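Local atomic coordinates of tudor domain-containing protein 1 (Mus musculus, PDB entry 4B9W), a protein that takes part in repressing transposable elements during spermatogenesis through the piRNA pathway, and is represented here by its third extended Tudor domain, bound to a dimethylarginine peptide of MILI. Residues Val21-Met26 against Phe32-Leu37; Ala85-Ile90 against Gly94-His99; Ala74-Asp79 against Tyr103-Glu108. All blocks are in the same frame, centred on the assembly; numbering follows the deposited sequence.

Contact 1 (Val21-Met26 against Phe32-Leu37)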
# COMPACT_ATOMS: atom_id res chain seq x y z
N VAL A 21 -0.04 -18.30 -17.56
CA VAL A 21 0.59 -17.59 -16.47
C VAL A 21 1.17 -18.56 -15.45
O VAL A 21 0.76 -19.72 -15.33
CB VAL A 21 -0.41 -16.66 -15.75
CG1 VAL A 21 -0.99 -15.64 -16.73
CG2 VAL A 21 -1.50 -17.45 -15.05
N VAL A 22 2.17 -18.06 -14.73
CA VAL A 22 2.63 -18.63 -13.48
C VAL A 22 2.52 -17.45 -12.51
O VAL A 22 2.88 -16.32 -12.86
CB VAL A 22 4.10 -19.14 -13.53
CG1 VAL A 22 4.18 -20.52 -14.20
CG2 VAL A 22 5.02 -18.15 -14.23
N VAL A 23 1.97 -17.72 -11.33
CA VAL A 23 1.83 -16.70 -10.30
C VAL A 23 3.20 -16.50 -9.63
O VAL A 23 3.78 -17.45 -9.13
CB VAL A 23 0.73 -17.11 -9.29
CG1 VAL A 23 0.61 -16.09 -8.15
CG2 VAL A 23 -0.61 -17.29 -10.02
N CYS A 24 3.74 -15.29 -9.66
CA CYS A 24 5.05 -15.02 -9.04
C CYS A 24 4.97 -14.32 -7.66
O CYS A 24 5.93 -14.29 -6.88
CB CYS A 24 5.94 -14.23 -10.00
SG CYS A 24 5.21 -12.71 -10.64
N MET A 25 3.83 -13.72 -7.36
CA MET A 25 3.66 -13.17 -6.02
C MET A 25 2.18 -13.17 -5.68
O MET A 25 1.33 -13.12 -6.57
CB MET A 25 4.32 -11.78 -5.92
CG MET A 25 4.28 -11.13 -4.53
SD MET A 25 5.28 -11.94 -3.27
CE MET A 25 4.43 -11.35 -1.78
N MET A 26 1.88 -13.31 -4.40
CA MET A 26 0.53 -13.52 -3.93
C MET A 26 0.28 -12.76 -2.65
O MET A 26 1.07 -12.83 -1.71
CB MET A 26 0.33 -15.01 -3.69
CG MET A 26 -0.90 -15.37 -2.89
SD MET A 26 -2.38 -15.51 -3.90
CE MET A 26 -2.95 -17.07 -3.22
N PHE A 32 -2.69 -10.41 -6.83
CA PHE A 32 -1.61 -11.33 -7.04
C PHE A 32 -0.90 -10.96 -8.32
O PHE A 32 -1.45 -10.25 -9.16
CB PHE A 32 -2.09 -12.78 -7.06
CG PHE A 32 -3.07 -13.10 -8.15
CD1 PHE A 32 -4.40 -12.75 -8.03
CD2 PHE A 32 -2.65 -13.76 -9.32
CE1 PHE A 32 -5.31 -13.04 -9.05
CE2 PHE A 32 -3.55 -14.06 -10.33
CZ PHE A 32 -4.88 -13.70 -10.18
N TYR A 33 0.32 -11.45 -8.47
CA TYR A 33 1.16 -11.06 -9.56
C TYR A 33 1.51 -12.27 -10.40
O TYR A 33 1.79 -13.34 -9.87
CB TYR A 33 2.41 -10.38 -9.01
CG TYR A 33 2.09 -9.02 -8.46
CD1 TYR A 33 1.53 -8.88 -7.20
CD2 TYR A 33 2.28 -7.89 -9.22
CE1 TYR A 33 1.20 -7.63 -6.70
CE2 TYR A 33 1.96 -6.63 -8.73
CZ TYR A 33 1.42 -6.51 -7.48
OH TYR A 33 1.10 -5.28 -7.00
N CYS A 34 1.49 -12.09 -11.72
CA CYS A 34 1.77 -13.19 -12.65
C CYS A 34 2.84 -12.81 -13.64
O CYS A 34 2.94 -11.66 -14.06
CB CYS A 34 0.51 -13.56 -13.44
SG CYS A 34 -0.83 -14.34 -12.50
N HIS A 35 3.65 -13.80 -14.00
CA HIS A 35 4.37 -13.77 -15.24
C HIS A 35 3.48 -14.33 -16.32
O HIS A 35 2.98 -15.46 -16.20
CB HIS A 35 5.63 -14.59 -15.15
CG HIS A 35 6.66 -14.03 -14.21
ND1 HIS A 35 7.47 -14.82 -13.47
CD2 HIS A 35 6.98 -12.73 -13.90
CE1 HIS A 35 8.28 -14.06 -12.73
NE2 HIS A 35 7.98 -12.77 -12.98
N PHE A 36 3.27 -13.54 -17.38
CA PHE A 36 2.54 -13.97 -18.56
C PHE A 36 3.51 -14.58 -19.59
O PHE A 36 4.50 -13.94 -20.00
CB PHE A 36 1.72 -12.80 -19.11
CG PHE A 36 0.53 -12.44 -18.24
CD1 PHE A 36 0.71 -11.83 -17.02
CD2 PHE A 36 -0.75 -12.77 -18.64
CE1 PHE A 36 -0.38 -11.50 -16.23
CE2 PHE A 36 -1.85 -12.45 -17.85
CZ PHE A 36 -1.67 -11.82 -16.64
N LEU A 37 3.28 -15.84 -19.93
CA LEU A 37 4.24 -16.60 -20.71
C LEU A 37 3.97 -16.41 -22.19
O LEU A 37 3.39 -17.28 -22.87
CB LEU A 37 4.23 -18.09 -20.33
CG LEU A 37 4.30 -18.47 -18.85
CD1 LEU A 37 4.18 -19.98 -18.69
CD2 LEU A 37 5.57 -17.95 -18.19

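Contact 2 (Ala85-Ile90 against Gly94-His99)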
# COMPACT_ATOMS: atom_id res chain seq x y z
N ALA A 85 13.61 -2.36 -10.12
CA ALA A 85 12.73 -1.88 -9.08
C ALA A 85 12.35 -0.41 -9.31
O ALA A 85 12.99 0.30 -10.09
CB ALA A 85 13.42 -2.04 -7.74
N LEU A 86 11.24 -0.00 -8.66
CA LEU A 86 10.82 1.38 -8.55
C LEU A 86 10.81 1.76 -7.07
O LEU A 86 10.36 0.99 -6.20
CB LEU A 86 9.40 1.57 -9.13
CG LEU A 86 9.18 1.58 -10.64
CD1 LEU A 86 7.67 1.46 -10.94
CD2 LEU A 86 9.77 2.82 -11.31
N VAL A 87 11.28 2.98 -6.78
CA VAL A 87 11.20 3.53 -5.44
C VAL A 87 9.72 3.74 -5.06
O VAL A 87 8.99 4.49 -5.72
CB VAL A 87 12.02 4.83 -5.33
CG1 VAL A 87 11.84 5.50 -3.98
CG2 VAL A 87 13.49 4.54 -5.60
N LYS A 88 9.29 3.08 -3.99
CA LYS A 88 7.92 3.19 -3.53
C LYS A 88 7.82 4.12 -2.32
O LYS A 88 6.94 4.98 -2.26
CB LYS A 88 7.35 1.80 -3.23
CG LYS A 88 5.85 1.81 -2.98
CD LYS A 88 5.18 0.59 -3.58
CE LYS A 88 3.85 0.93 -4.25
NZ LYS A 88 2.71 0.56 -3.37
N GLU A 89 8.75 3.97 -1.37
CA GLU A 89 8.76 4.80 -0.17
C GLU A 89 10.17 5.20 0.27
O GLU A 89 11.11 4.43 0.09
CB GLU A 89 8.08 4.07 0.98
CG GLU A 89 6.79 3.36 0.61
CD GLU A 89 6.00 2.94 1.81
OE1 GLU A 89 6.44 3.18 2.94
OE2 GLU A 89 4.91 2.39 1.62
N ILE A 90 10.29 6.39 0.86
CA ILE A 90 11.52 6.80 1.56
C ILE A 90 11.19 7.03 3.03
O ILE A 90 10.33 7.86 3.40
CB ILE A 90 12.15 8.08 0.96
CG1 ILE A 90 12.44 7.87 -0.53
CG2 ILE A 90 13.46 8.43 1.67
CD1 ILE A 90 12.83 9.14 -1.25
N GLY A 94 16.19 6.69 6.60
CA GLY A 94 17.05 6.81 5.40
C GLY A 94 16.92 5.61 4.48
O GLY A 94 17.40 5.62 3.35
N ASN A 95 16.28 4.56 4.96
CA ASN A 95 16.01 3.39 4.09
C ASN A 95 14.92 3.68 3.10
O ASN A 95 14.15 4.63 3.26
CB ASN A 95 15.65 2.17 4.93
CG ASN A 95 16.84 1.63 5.67
OD1 ASN A 95 17.91 2.21 5.61
ND2 ASN A 95 16.64 0.53 6.38
N VAL A 96 14.85 2.85 2.07
CA VAL A 96 13.96 3.05 0.94
C VAL A 96 13.19 1.73 0.70
O VAL A 96 13.80 0.65 0.70
CB VAL A 96 14.78 3.44 -0.33
CG1 VAL A 96 13.88 3.63 -1.54
CG2 VAL A 96 15.60 4.72 -0.12
N LYS A 97 11.87 1.81 0.53
CA LYS A 97 11.11 0.63 0.07
C LYS A 97 11.01 0.64 -1.43
O LYS A 97 10.67 1.65 -2.04
CB LYS A 97 9.71 0.56 0.65
CG LYS A 97 9.74 0.30 2.13
CD LYS A 97 8.42 -0.19 2.64
CE LYS A 97 8.53 -0.44 4.12
NZ LYS A 97 7.19 -0.61 4.71
N VAL A 98 11.27 -0.53 -2.00
CA VAL A 98 11.29 -0.68 -3.43
C VAL A 98 10.30 -1.75 -3.86
O VAL A 98 10.14 -2.76 -3.18
CB VAL A 98 12.71 -1.04 -3.92
CG1 VAL A 98 13.62 0.14 -3.69
CG2 VAL A 98 13.22 -2.31 -3.22
N HIS A 99 9.63 -1.47 -4.98
CA HIS A 99 8.76 -2.40 -5.67
C HIS A 99 9.53 -3.13 -6.73
O HIS A 99 9.96 -2.53 -7.72
CB HIS A 99 7.61 -1.66 -6.33
CG HIS A 99 6.63 -2.57 -7.01
ND1 HIS A 99 5.55 -3.07 -6.36
CD2 HIS A 99 6.63 -3.13 -8.27
CE1 HIS A 99 4.87 -3.89 -7.21
NE2 HIS A 99 5.55 -3.91 -8.38
O HOH W 1 4.57 0.27 3.53

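Contact 3 (Ala74-Asp79 against Tyr103-Glu108)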
# COMPACT_ATOMS: atom_id res chain seq x y z
N ALA A 74 17.78 -2.91 -7.46
CA ALA A 74 17.73 -3.09 -6.01
C ALA A 74 18.14 -4.52 -5.68
O ALA A 74 17.76 -5.45 -6.36
CB ALA A 74 16.32 -2.80 -5.48
N PHE A 75 18.93 -4.68 -4.62
CA PHE A 75 19.38 -5.99 -4.16
C PHE A 75 18.24 -6.66 -3.39
O PHE A 75 17.66 -6.04 -2.52
CB PHE A 75 20.61 -5.78 -3.26
CG PHE A 75 21.18 -7.03 -2.69
CD1 PHE A 75 21.98 -7.86 -3.45
CD2 PHE A 75 20.94 -7.38 -1.37
CE1 PHE A 75 22.51 -9.03 -2.91
CE2 PHE A 75 21.47 -8.54 -0.82
CZ PHE A 75 22.26 -9.36 -1.59
N PHE A 76 17.91 -7.89 -3.73
CA PHE A 76 16.85 -8.65 -3.03
C PHE A 76 17.49 -9.72 -2.14
O PHE A 76 18.07 -10.71 -2.62
CB PHE A 76 15.87 -9.28 -4.04
CG PHE A 76 14.82 -10.15 -3.42
CD1 PHE A 76 14.02 -9.67 -2.38
CD2 PHE A 76 14.63 -11.47 -3.83
CE1 PHE A 76 13.06 -10.46 -1.78
CE2 PHE A 76 13.68 -12.27 -3.23
CZ PHE A 76 12.89 -11.77 -2.20
N SER A 77 17.40 -9.50 -0.83
CA SER A 77 18.09 -10.35 0.15
C SER A 77 17.52 -11.77 0.20
O SER A 77 18.22 -12.70 0.59
CB SER A 77 17.99 -9.72 1.54
OG SER A 77 16.63 -9.50 1.80
N GLY A 78 16.25 -11.93 -0.19
CA GLY A 78 15.65 -13.25 -0.39
C GLY A 78 16.48 -14.24 -1.19
O GLY A 78 16.57 -15.40 -0.80
N ASP A 79 17.10 -13.82 -2.30
CA ASP A 79 18.01 -14.71 -3.04
C ASP A 79 19.40 -14.13 -3.32
O ASP A 79 20.22 -14.79 -3.95
CB ASP A 79 17.37 -15.14 -4.36
CG ASP A 79 17.24 -13.99 -5.36
OD1 ASP A 79 17.53 -12.84 -4.99
OD2 ASP A 79 16.83 -14.25 -6.51
N TYR A 103 8.30 -8.90 -10.44
CA TYR A 103 7.80 -9.97 -9.53
C TYR A 103 6.60 -9.53 -8.66
O TYR A 103 5.71 -10.32 -8.41
CB TYR A 103 8.94 -10.54 -8.65
CG TYR A 103 10.10 -11.08 -9.49
CD1 TYR A 103 11.12 -10.22 -9.91
CD2 TYR A 103 10.15 -12.41 -9.89
CE1 TYR A 103 12.15 -10.68 -10.72
CE2 TYR A 103 11.19 -12.89 -10.66
CZ TYR A 103 12.19 -12.00 -11.10
OH TYR A 103 13.23 -12.43 -11.90
N GLY A 104 6.61 -8.28 -8.18
CA GLY A 104 5.47 -7.71 -7.49
C GLY A 104 5.61 -7.58 -5.99
O GLY A 104 4.70 -7.07 -5.33
N ASN A 105 6.74 -8.03 -5.44
CA ASN A 105 7.05 -7.83 -4.02
C ASN A 105 7.69 -6.48 -3.74
O ASN A 105 8.32 -5.85 -4.63
CB ASN A 105 7.93 -8.94 -3.45
CG ASN A 105 9.25 -9.09 -4.18
OD1 ASN A 105 9.25 -9.23 -5.38
ND2 ASN A 105 10.36 -9.08 -3.46
N VAL A 106 7.48 -6.01 -2.52
CA VAL A 106 8.04 -4.76 -2.03
C VAL A 106 8.96 -5.10 -0.87
O VAL A 106 8.54 -5.80 0.03
CB VAL A 106 6.93 -3.80 -1.55
CG1 VAL A 106 7.51 -2.61 -0.76
CG2 VAL A 106 6.10 -3.32 -2.74
N GLU A 107 10.19 -4.59 -0.88
CA GLU A 107 11.13 -4.79 0.24
C GLU A 107 11.76 -3.46 0.72
O GLU A 107 11.99 -2.54 -0.06
CB GLU A 107 12.27 -5.74 -0.17
CG GLU A 107 11.86 -7.09 -0.78
CD GLU A 107 11.01 -7.95 0.14
OE1 GLU A 107 11.25 -7.90 1.37
OE2 GLU A 107 10.12 -8.70 -0.38
N GLU A 108 12.07 -3.38 2.01
CA GLU A 108 12.85 -2.27 2.56
C GLU A 108 14.35 -2.54 2.40
O GLU A 108 14.85 -3.56 2.90
CB GLU A 108 12.54 -2.09 4.02
CG GLU A 108 13.32 -0.94 4.65
CD GLU A 108 12.88 -0.64 6.07
OE1 GLU A 108 11.74 -1.00 6.41
OE2 GLU A 108 13.67 -0.04 6.83

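Contact 1 (Val21-Met26 against Phe32-Leu37)
Cys-24 and His-35 form the main side-chain meeting of this antiparallel hairpin. Cys-24 lies over one face of the imidazole, displaced toward its rim. Its SG stands 3.6 Å above the plane of the His-35 ring. Its CB comes down on the same ring, 3.6 Å from His-35 CE1. With chi1 at 54°, SG sits between the backbone N and the carbonyl carbon, and this brings the sulfur over the ring. Val-22 reaches the same histidine from another direction. Its CG2 lies 3.7 Å from His-35 CB and comes to the ring at its edge. The polar tip of His-35 is also fixed, because NE2 is hydrogen-bonded to the backbone oxygen of Asp-102. Replacing His-35 by an alanine would probably leave Cys-24 without the ring it lies over and the Asp-102 oxygen without this bond.

The sheet side with Val-21, Val-23, Phe-32, Cys-34 and Phe-36 is apolar. Val-21 CG1 sits over the Phe-36 ring, 3.6 Å from its centroid, in a CH-pi contact. Val-23 CG2 meets Phe-32 CD2 at 4.1 Å, the two side chains crossing at about a right angle.

A classic beta bulge interrupts the register. Cys-24 N and Met-25 N both donate to Tyr-33 O, from the same face of its carbonyl plane, at 2.8 and 3.3 Å. Tyr-33 N returns a nearly straight bond to Met-25 O.

The bulged hairpin belongs to the mixed sheet of the extended Tudor domain, distinct from the five-stranded Tudor barrel sheet. Strand 129-133 pairs with Phe-32 and Cys-34 on one flank, and Val-21 pairs with Leu-160 on the other. Helix 145-155 packs on Val-23 and Met-26. Strand 171-178 lies against Val-21, Phe-32 and Phe-36.

Contact 2 (Ala85-Ile90 against Gly94-His99)
Glu-89 and Lys-97 stand side by side on one face of a beta hairpin, pointing the same way. The glutamate can be followed outward along its neighbour. Its CB lies 3.9 Å from Lys-97 CB, and its CG touches that same carbon. Beyond CG the chain is extended (chi2 -166°), as is that of Lys-97, and the two run on together. Glu-89 CD comes to 4.0 Å from Lys-97 CD, and OE1 lies beside this methylene too. The charged ends do not close on each other, for OE1 and Lys-97 NZ are 4.2 Å apart. A water bridges the other carboxylate oxygen, OE2, to NZ. It donates to Glu-89 OE2 at 2.9 Å and accepts from Lys-97 NZ at 3.0 Å. The stronger partner of OE2 lies outside the hairpin: a basic side chain of the bound peptide, which makes a salt bridge with it.

The backbone carries a classic beta bulge. Lys-88 N and Glu-89 N both donate to Lys-97 O, at 2.8 and 3.1 Å. Lys-97 N answers with a bond to Glu-89 O. On the Leu-86 side of the bulge, Leu-86 and His-99 form a hydrogen-bonded pair with bonds in both directions.

The other face is apolar. Val-87 CG1 meets Val-96 CG1 at 3.7 Å, the side chains crossing at about a right angle, and Ala-85 CB packs against Val-98 CB. Leu-114 lies against Val-96 and Val-98. On the opposite face, Lys-97 packs on Lys-97 of the second subunit.

Strands 81-90 and 96-100 form a hairpin within the five-stranded antiparallel sheet, 81-90 being its middle strand. They belong to the SH3-like barrel of the Tudor domain, whose hairpin here carries the bulge.

Contact 3 (Ala74-Asp79 against Tyr103-Glu108)
Phe-76 holds CG anti to its own nitrogen (chi1 176°), which swings the ring toward Asn-105 and Glu-107. In Asn-105, CG sits between the backbone N and the carbonyl carbon (chi1 58°), and this sets the amide beside the ring. Phe-76 CE1 lies 3.5 Å from Asn-105 ND2 and 3.7 Å from Glu-107 OE2. The Glu-107 methylene CG touches CE1 and CD1. The amide and the ring are turned 70° against each other.

A hydrogen bond couples the two polar groups. Asn-105 ND2 donates to the anti lone pair of Glu-107 OE2 at 3.1 Å, almost straight and in the amide plane. This bond is likely to fix the rotation of the amide. OD1 is then turned to the modified side chain of the bound peptide, with which it forms a hydrogen bond. Glu-107 is thus likely to act as a second-shell residue that positions Asn-105. Gly-78 N lies 3.7 Å above the plane of the Phe-76 ring, over its centre.

Phe-100 meets Phe-76 edge to face. Tyr-103 packs on the modified side chain, while Phe-76 packs on the peptide backbone. The arrangement is consistent with the aromatic cage by which extended Tudor domains bind methylarginine.

In the fold
Contacts 2 and 3 belong to one five-stranded sheet, with centres about 10 Å apart. Val-98 N probably bonds to Glu-107 O at 2.9 Å, linking strands 96-100 and 106-109. Contact 1 lies in a separate mixed sheet, its centre about 22 Å from that of contact 2 and about 16 Å from that of contact 3. Segment 103-108 bridges the two sheets: Tyr-103 O lies 3.2 Å from Met-25 CB and 3.3 Å from Cys-24 SG. The peptide touches all three contacts. In contact 3, Asn-105 OD1 hydrogen-bonds to the modified side chain, and Tyr-103 and Asp-79 pack on it. Met-26 of contact 1 bonds to the peptide by its backbone, and so does Ile-90 of contact 2.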